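Long-range contacts in alpha-1,4-endofucoidanase (Mariniflexile fucanivorans, PDB 6DLH), which hydrolyses alpha-1,4 linkages within fucoidan chains as an endo-acting, retaining glycoside hydrolase of family GH107, and carries several bound calcium ions: residues 171-176 with 198-203; 460-465 with 496-501; 655-660 with 692-697. One frame throughout, in Å; residues are numbered along the deposited sequence.

Contact 1 (171-176 with 198-203)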
# COMPACT_ATOMS: atom_id res chain seq x y z
N ARG A 171 1.50 -8.02 -22.84
CA ARG A 171 0.54 -7.03 -23.33
C ARG A 171 1.12 -5.62 -23.23
O ARG A 171 0.77 -4.76 -24.04
CB ARG A 171 -0.81 -7.15 -22.62
CG ARG A 171 -1.58 -8.42 -22.95
CD ARG A 171 -2.94 -8.45 -22.27
NE ARG A 171 -3.50 -9.79 -22.20
CZ ARG A 171 -4.57 -10.13 -21.49
NH1 ARG A 171 -5.02 -11.37 -21.52
NH2 ARG A 171 -5.20 -9.23 -20.75
N TRP A 172 1.96 -5.38 -22.23
CA TRP A 172 2.58 -4.06 -22.07
C TRP A 172 3.46 -3.76 -23.28
O TRP A 172 3.39 -2.68 -23.85
CB TRP A 172 3.37 -3.96 -20.76
CG TRP A 172 4.36 -2.83 -20.74
CD1 TRP A 172 5.72 -2.94 -20.63
CD2 TRP A 172 4.08 -1.42 -20.85
NE1 TRP A 172 6.30 -1.69 -20.64
CE2 TRP A 172 5.32 -0.75 -20.78
CE3 TRP A 172 2.91 -0.67 -20.98
CZ2 TRP A 172 5.42 0.64 -20.84
CZ3 TRP A 172 3.01 0.71 -21.04
CH2 TRP A 172 4.25 1.35 -20.97
N MET A 173 4.32 -4.73 -23.62
CA MET A 173 5.19 -4.65 -24.79
C MET A 173 4.33 -4.50 -26.04
O MET A 173 4.59 -3.62 -26.87
CB MET A 173 6.06 -5.91 -24.91
CG MET A 173 7.27 -5.92 -23.98
SD MET A 173 7.81 -7.62 -23.65
CE MET A 173 9.58 -7.40 -23.50
N GLU A 174 3.27 -5.32 -26.14
CA GLU A 174 2.31 -5.27 -27.23
C GLU A 174 1.79 -3.84 -27.40
O GLU A 174 1.81 -3.31 -28.51
CB GLU A 174 1.14 -6.22 -26.96
CG GLU A 174 0.59 -6.87 -28.22
CD GLU A 174 1.41 -8.06 -28.69
OE1 GLU A 174 2.15 -7.91 -29.68
OE2 GLU A 174 1.33 -9.13 -28.04
N TRP A 175 1.35 -3.23 -26.30
CA TRP A 175 0.80 -1.88 -26.33
C TRP A 175 1.84 -0.90 -26.86
O TRP A 175 1.50 0.13 -27.44
CB TRP A 175 0.30 -1.45 -24.94
CG TRP A 175 -0.24 -0.05 -24.92
CD1 TRP A 175 -1.54 0.32 -25.13
CD2 TRP A 175 0.49 1.18 -24.70
NE1 TRP A 175 -1.66 1.69 -25.05
CE2 TRP A 175 -0.44 2.24 -24.79
CE3 TRP A 175 1.83 1.48 -24.42
CZ2 TRP A 175 -0.07 3.57 -24.61
CZ3 TRP A 175 2.19 2.80 -24.25
CH2 TRP A 175 1.25 3.83 -24.34
N CYS A 176 3.12 -1.23 -26.65
CA CYS A 176 4.21 -0.28 -26.84
C CYS A 176 4.54 -0.12 -28.32
O CYS A 176 4.74 1.00 -28.79
CB CYS A 176 5.42 -0.70 -26.02
SG CYS A 176 5.13 -0.58 -24.24
N ARG A 198 15.20 -1.95 -23.96
CA ARG A 198 15.47 -0.54 -23.70
C ARG A 198 14.27 0.34 -24.07
O ARG A 198 13.95 1.27 -23.33
CB ARG A 198 16.74 -0.10 -24.44
CG ARG A 198 17.09 1.38 -24.30
CD ARG A 198 18.38 1.70 -25.04
NE ARG A 198 18.82 3.08 -24.91
CZ ARG A 198 19.71 3.52 -24.03
NH1 ARG A 198 20.32 2.66 -23.22
NH2 ARG A 198 19.97 4.82 -23.94
N LYS A 199 13.64 0.07 -25.22
CA LYS A 199 12.63 0.99 -25.74
C LYS A 199 11.42 1.02 -24.81
O LYS A 199 10.86 2.09 -24.56
CB LYS A 199 12.29 0.71 -27.21
CG LYS A 199 11.62 -0.63 -27.49
CD LYS A 199 11.37 -0.90 -28.96
CE LYS A 199 10.79 -2.28 -29.20
NZ LYS A 199 10.67 -2.60 -30.65
N TYR A 200 11.07 -0.16 -24.28
CA TYR A 200 9.96 -0.32 -23.35
C TYR A 200 10.22 0.44 -22.06
O TYR A 200 9.29 0.95 -21.44
CB TYR A 200 9.69 -1.81 -23.09
CG TYR A 200 9.52 -2.67 -24.32
CD1 TYR A 200 8.56 -2.37 -25.28
CD2 TYR A 200 10.30 -3.79 -24.52
CE1 TYR A 200 8.40 -3.16 -26.41
CE2 TYR A 200 10.15 -4.59 -25.64
CZ TYR A 200 9.20 -4.28 -26.59
OH TYR A 200 9.04 -5.06 -27.70
N MET A 201 11.50 0.52 -21.64
CA MET A 201 11.86 1.22 -20.42
C MET A 201 11.52 2.70 -20.54
O MET A 201 11.01 3.30 -19.59
CB MET A 201 13.35 1.06 -20.08
CG MET A 201 13.73 -0.35 -19.65
SD MET A 201 13.17 -0.77 -17.98
CE MET A 201 14.02 0.50 -17.04
N PHE A 202 11.80 3.28 -21.72
CA PHE A 202 11.50 4.68 -21.98
C PHE A 202 9.99 4.89 -22.05
O PHE A 202 9.51 5.97 -21.70
CB PHE A 202 12.21 5.17 -23.25
CG PHE A 202 13.64 5.60 -23.09
CD1 PHE A 202 13.95 6.89 -22.66
CD2 PHE A 202 14.68 4.73 -23.38
CE1 PHE A 202 15.28 7.29 -22.53
CE2 PHE A 202 16.01 5.13 -23.25
CZ PHE A 202 16.30 6.41 -22.82
N CYS A 203 9.26 3.86 -22.51
CA CYS A 203 7.80 3.87 -22.51
C CYS A 203 7.31 4.20 -21.10
O CYS A 203 6.57 5.16 -20.90
CB CYS A 203 7.23 2.52 -22.94
SG CYS A 203 6.97 2.30 -24.72
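Met173 lies across the ring of Tyr200 where two helices of the catalytic part cross almost perpendicularly, their local axes 10.3 Å apart at 85°. Both helices belong to the connection between strands 143-149 and 222-226, neighbours in the parallel sheet, so the contact packs the helical layer of a beta-alpha-beta crossover.

The aromatic contacts centre on Tyr200. Met173 CG stands over the ring face in a CH-pi contact, 3.5 Å from the centroid and only 10° off the normal; Met173 SD, farther off and oblique, adds a Met-aromatic contact. Cys176 CB meets the ring edge, 3.6 Å from Tyr200 CD1. The first torsion of Tyr200 (chi1 -52°, CG anti to the carbonyl carbon) turns one face of the ring to Met173 and an edge to Cys176, and its hydroxyl is hydrogen-bonded to Asp177, just past the end of helix 168-176.

The remaining contacts are apolar and buried, and no hydrogen bond joins the two segments. Trp172, which also packs on Ile101 and Leu153, brings CZ2 to 3.3 Å from Cys203 CB, with the ring oblique to it.

Contact 2 (460-465 with 496-501); sequences LTASGT and FELMAQ
Met499 reaches over the backbone of strand 460-464 and touches three successive residues of it. Its CE lies 3.1 Å from Ala462 O and 3.5 Å from Thr461 CG2, while its SD rests 3.4 Å from Ser463 OG. The bend in the last torsion (chi3 -60°) turns the methyl group to that carbonyl. On the other face of the sheet apolar side chains meet: Ala462 CB approaches Leu498 CD2 at 3.9 Å, and Leu460 CD1 comes within 4.2 Å of Leu498 CB.

The backbone ladder underneath sets this register. Thr461 pairs with Met499, and Ser463 with Glu497, as antiparallel hydrogen-bonded pairs, each joined by two bonds. The shortest, Met499 N to Thr461 O, measures 2.7 Å with an N-H...O angle of 147°, and its donor is nearly in line with the C=O. Met499 O serves twice, accepting Thr461 N at 3.1 Å and a CA-H contact from Leu460 CA at 3.3 Å. Ala462 with Leu498, between these two pairs, and Leu460 with Ala500, beyond them, are non-hydrogen-bonded, and their side chains point to the apolar face.

Farther out, Glu497 OE2 is hydrogen-bonded to Asn508, and Met499 packs on Val506 and Asn508. These contacts tie the more polar face to strand 505-513, which also bonds to strand 494-502 through the backbones of Phe496, Leu498 and Ala500.

The arrangement is consistent with an Ig-like module. Strand 459-464 is an outer strand of a three-stranded antiparallel sheet, strand 494-502 is its middle and strand 505-513 its other border; Trp423 of strand 422-423 and Leu443 of strand 439-444 pack against the apolar face of Leu460 and Leu498.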
# COMPACT_ATOMS: atom_id res chain seq x y z
N LEU A 460 4.26 29.61 23.81
CA LEU A 460 4.04 29.50 22.38
C LEU A 460 3.36 30.77 21.90
O LEU A 460 2.36 31.19 22.48
CB LEU A 460 3.18 28.27 22.05
CG LEU A 460 2.73 28.18 20.59
CD1 LEU A 460 3.85 27.67 19.69
CD2 LEU A 460 1.49 27.31 20.43
N THR A 461 3.90 31.36 20.83
CA THR A 461 3.32 32.54 20.21
C THR A 461 3.64 32.52 18.72
O THR A 461 4.29 31.59 18.24
CB THR A 461 3.74 33.82 20.96
OG1 THR A 461 3.06 34.92 20.35
CG2 THR A 461 5.24 34.05 20.99
N ALA A 462 3.16 33.53 17.99
CA ALA A 462 3.29 33.55 16.55
C ALA A 462 3.92 34.88 16.11
O ALA A 462 4.04 35.81 16.90
CB ALA A 462 1.94 33.35 15.91
N SER A 463 4.35 34.91 14.84
CA SER A 463 4.79 36.12 14.16
C SER A 463 4.55 35.98 12.66
O SER A 463 4.70 34.90 12.10
CB SER A 463 6.23 36.47 14.49
OG SER A 463 7.11 35.43 14.09
N GLY A 464 4.18 37.10 12.03
CA GLY A 464 3.73 37.09 10.64
C GLY A 464 2.28 37.56 10.52
O GLY A 464 1.82 38.36 11.34
N THR A 465 1.57 37.02 9.52
CA THR A 465 0.24 37.49 9.14
C THR A 465 -0.82 36.45 9.51
O THR A 465 -1.04 35.49 8.77
CB THR A 465 0.21 37.89 7.66
OG1 THR A 465 1.18 38.92 7.47
CG2 THR A 465 -1.15 38.37 7.19
N PHE A 496 2.22 31.61 8.34
CA PHE A 496 2.89 32.29 9.44
C PHE A 496 3.74 31.31 10.24
O PHE A 496 3.68 30.10 10.04
CB PHE A 496 1.86 33.04 10.30
CG PHE A 496 0.74 32.17 10.81
CD1 PHE A 496 -0.31 31.80 9.98
CD2 PHE A 496 0.75 31.70 12.11
CE1 PHE A 496 -1.33 31.00 10.45
CE2 PHE A 496 -0.28 30.90 12.59
CZ PHE A 496 -1.32 30.55 11.75
N GLU A 497 4.52 31.88 11.17
CA GLU A 497 5.44 31.13 12.00
C GLU A 497 4.80 30.92 13.36
O GLU A 497 4.24 31.86 13.93
CB GLU A 497 6.74 31.93 12.17
CG GLU A 497 7.43 32.28 10.87
CD GLU A 497 8.16 31.13 10.21
OE1 GLU A 497 7.68 30.65 9.17
OE2 GLU A 497 9.22 30.72 10.73
N LEU A 498 4.88 29.68 13.87
CA LEU A 498 4.66 29.45 15.29
C LEU A 498 6.01 29.39 15.99
O LEU A 498 6.98 28.89 15.43
CB LEU A 498 3.86 28.15 15.48
CG LEU A 498 2.39 28.23 15.10
CD1 LEU A 498 1.67 26.93 15.45
CD2 LEU A 498 1.70 29.42 15.77
N MET A 499 6.07 29.90 17.22
CA MET A 499 7.33 30.00 17.93
C MET A 499 7.24 29.36 19.31
O MET A 499 6.55 29.86 20.20
CB MET A 499 7.76 31.46 18.06
CG MET A 499 7.93 32.16 16.72
SD MET A 499 8.19 33.92 16.97
CE MET A 499 6.67 34.38 17.80
N ALA A 500 7.96 28.25 19.48
CA ALA A 500 7.96 27.54 20.74
C ALA A 500 9.17 27.99 21.55
O ALA A 500 10.25 28.15 21.00
CB ALA A 500 7.96 26.05 20.51
N GLN A 501 8.97 28.18 22.86
CA GLN A 501 9.99 28.76 23.71
C GLN A 501 10.28 27.82 24.87
O GLN A 501 9.37 27.19 25.41
CB GLN A 501 9.53 30.13 24.23
CG GLN A 501 10.61 30.86 25.02
CD GLN A 501 10.15 32.14 25.68
OE1 GLN A 501 9.08 32.20 26.28
NE2 GLN A 501 10.98 33.17 25.59

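Contact 3 (655-660 with 692-697)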
# COMPACT_ATOMS: atom_id res chain seq x y z
N ASN A 655 -8.55 -38.78 -0.57
CA ASN A 655 -9.30 -37.66 -0.03
C ASN A 655 -9.75 -36.77 -1.19
O ASN A 655 -9.00 -36.56 -2.14
CB ASN A 655 -8.48 -36.85 0.98
CG ASN A 655 -8.36 -37.53 2.32
OD1 ASN A 655 -9.32 -37.58 3.10
ND2 ASN A 655 -7.19 -38.08 2.61
N TYR A 656 -10.99 -36.27 -1.08
CA TYR A 656 -11.56 -35.30 -2.01
C TYR A 656 -12.77 -34.63 -1.36
O TYR A 656 -13.67 -35.31 -0.87
CB TYR A 656 -11.99 -35.98 -3.31
CG TYR A 656 -12.17 -35.03 -4.47
CD1 TYR A 656 -13.29 -34.21 -4.56
CD2 TYR A 656 -11.24 -34.97 -5.48
CE1 TYR A 656 -13.46 -33.35 -5.63
CE2 TYR A 656 -11.39 -34.12 -6.56
CZ TYR A 656 -12.51 -33.30 -6.64
OH TYR A 656 -12.67 -32.46 -7.71
N THR A 657 -12.78 -33.29 -1.39
CA THR A 657 -13.84 -32.52 -0.75
C THR A 657 -14.81 -32.00 -1.81
O THR A 657 -14.41 -31.32 -2.76
CB THR A 657 -13.26 -31.44 0.18
OG1 THR A 657 -12.65 -32.06 1.31
CG2 THR A 657 -14.31 -30.47 0.69
N LEU A 658 -16.09 -32.35 -1.64
CA LEU A 658 -17.17 -31.78 -2.43
C LEU A 658 -17.61 -30.47 -1.79
O LEU A 658 -17.77 -30.40 -0.56
CB LEU A 658 -18.33 -32.77 -2.51
CG LEU A 658 -18.06 -34.09 -3.23
CD1 LEU A 658 -19.30 -34.98 -3.21
CD2 LEU A 658 -17.58 -33.87 -4.66
N GLN A 659 -17.80 -29.45 -2.63
CA GLN A 659 -17.95 -28.07 -2.17
C GLN A 659 -19.24 -27.48 -2.72
O GLN A 659 -19.46 -27.46 -3.94
CB GLN A 659 -16.74 -27.26 -2.65
CG GLN A 659 -16.62 -25.89 -1.99
CD GLN A 659 -15.81 -25.95 -0.72
OE1 GLN A 659 -14.71 -26.51 -0.69
NE2 GLN A 659 -16.34 -25.36 0.34
N LEU A 660 -20.09 -26.98 -1.81
CA LEU A 660 -21.27 -26.21 -2.18
C LEU A 660 -20.81 -25.01 -3.00
O LEU A 660 -19.99 -24.22 -2.53
CB LEU A 660 -22.01 -25.76 -0.92
CG LEU A 660 -23.23 -24.86 -1.13
CD1 LEU A 660 -24.39 -25.62 -1.77
CD2 LEU A 660 -23.68 -24.24 0.18
N SER A 692 -19.31 -28.22 2.82
CA SER A 692 -18.41 -29.20 2.22
C SER A 692 -18.60 -30.60 2.81
O SER A 692 -18.86 -30.75 4.00
CB SER A 692 -16.97 -28.75 2.35
OG SER A 692 -16.63 -28.54 3.71
N TRP A 693 -18.44 -31.61 1.95
CA TRP A 693 -18.53 -33.02 2.30
C TRP A 693 -17.27 -33.74 1.81
O TRP A 693 -16.86 -33.56 0.67
CB TRP A 693 -19.80 -33.65 1.71
CG TRP A 693 -21.08 -33.11 2.28
CD1 TRP A 693 -21.59 -31.85 2.11
CD2 TRP A 693 -22.02 -33.80 3.12
NE1 TRP A 693 -22.77 -31.71 2.78
CE2 TRP A 693 -23.06 -32.90 3.42
CE3 TRP A 693 -22.09 -35.10 3.66
CZ2 TRP A 693 -24.15 -33.24 4.22
CZ3 TRP A 693 -23.16 -35.44 4.46
CH2 TRP A 693 -24.17 -34.52 4.73
N LYS A 694 -16.66 -34.56 2.69
CA LYS A 694 -15.40 -35.21 2.34
C LYS A 694 -15.63 -36.68 1.97
O LYS A 694 -16.20 -37.45 2.74
CB LYS A 694 -14.36 -35.07 3.46
CG LYS A 694 -12.99 -35.67 3.15
CD LYS A 694 -11.93 -35.39 4.19
CE LYS A 694 -12.01 -36.27 5.42
NZ LYS A 694 -11.06 -35.83 6.46
N LEU A 695 -15.14 -37.03 0.78
CA LEU A 695 -15.06 -38.41 0.33
C LEU A 695 -13.70 -38.96 0.73
O LEU A 695 -12.67 -38.42 0.32
CB LEU A 695 -15.21 -38.44 -1.20
CG LEU A 695 -16.57 -38.00 -1.74
CD1 LEU A 695 -16.46 -37.62 -3.21
CD2 LEU A 695 -17.60 -39.09 -1.54
N SER A 696 -13.70 -40.03 1.52
CA SER A 696 -12.44 -40.63 1.95
C SER A 696 -12.53 -42.15 1.98
O SER A 696 -13.61 -42.73 1.88
CB SER A 696 -12.01 -40.06 3.28
OG SER A 696 -13.05 -40.16 4.23
N GLY A 697 -11.36 -42.77 2.14
CA GLY A 697 -11.22 -44.21 2.21
C GLY A 697 -9.91 -44.64 1.57
O GLY A 697 -9.26 -43.83 0.90
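Trp693 O accepts the N-H of Leu658 at 2.7 Å, with an N-H...O angle of 155°, and also takes a CA-H contact from Thr657 CA at 3.5 Å. The return bond, Trp693 N to Leu658 O, is 2.9 Å long, and that acceptor too has a second neighbour, Ser692 CA at 3.1 Å. Two residues along, Tyr656 and Leu695 form the other hydrogen-bonded pair, so two reciprocal pairs zip together strands 655-659 and 692-697 of an antiparallel sheet in what is probably an Ig-like domain.

The faces of this antiparallel pairing differ sharply. On one, the branches of Leu658 and Leu695 cross at a slant, with Leu658 CG 3.9 Å from Leu695 CD1; Leu643 and Leu645 of strand 642-649, which belongs to the facing sheet, pack over them. With an alanine in place of Leu658, Leu695 CD1 would probably lose its neighbour across the strands and a gap would open toward Leu643.

On the other face, Thr657 CG2 touches Ser692 CB at 3.6 Å, while Ser692 OG is hydrogen-bonded to Asp689. Lys694 starts out extended (chi1 -177°) and runs its aliphatic part past the amide of Asn655, CD lying 3.6 Å from Asn655 OD1; the same oxygen lies 3.7 Å from Ser696 CB.

The chemistry is thus two-sided: the main chain supplies the directional bonds, leucine packing joins the sheet to its partner sheet, and the face with Asn655, Thr657 and Lys694, all three exposed, is suited to solvent.

The three contacts follow one another along the chain without touching. Contact 1 packs helices in the catalytic part, whereas contacts 2 and 3 are antiparallel strand pairs in two different, probably Ig-like, modules, on opposite sides of the chain's centre and about 71 Å apart between contact centres. Contact 1 lies about 52 Å from contact 2 and 47 Å from contact 3, again centre to centre, and away from the calcium sites. The strand pairs lie nearer to metal: the Ala500 side chain is about 11 Å from a calcium ion and about 7 Å from the side chain of its ligand Asp502, and that of Trp693 is about 14 Å from another calcium.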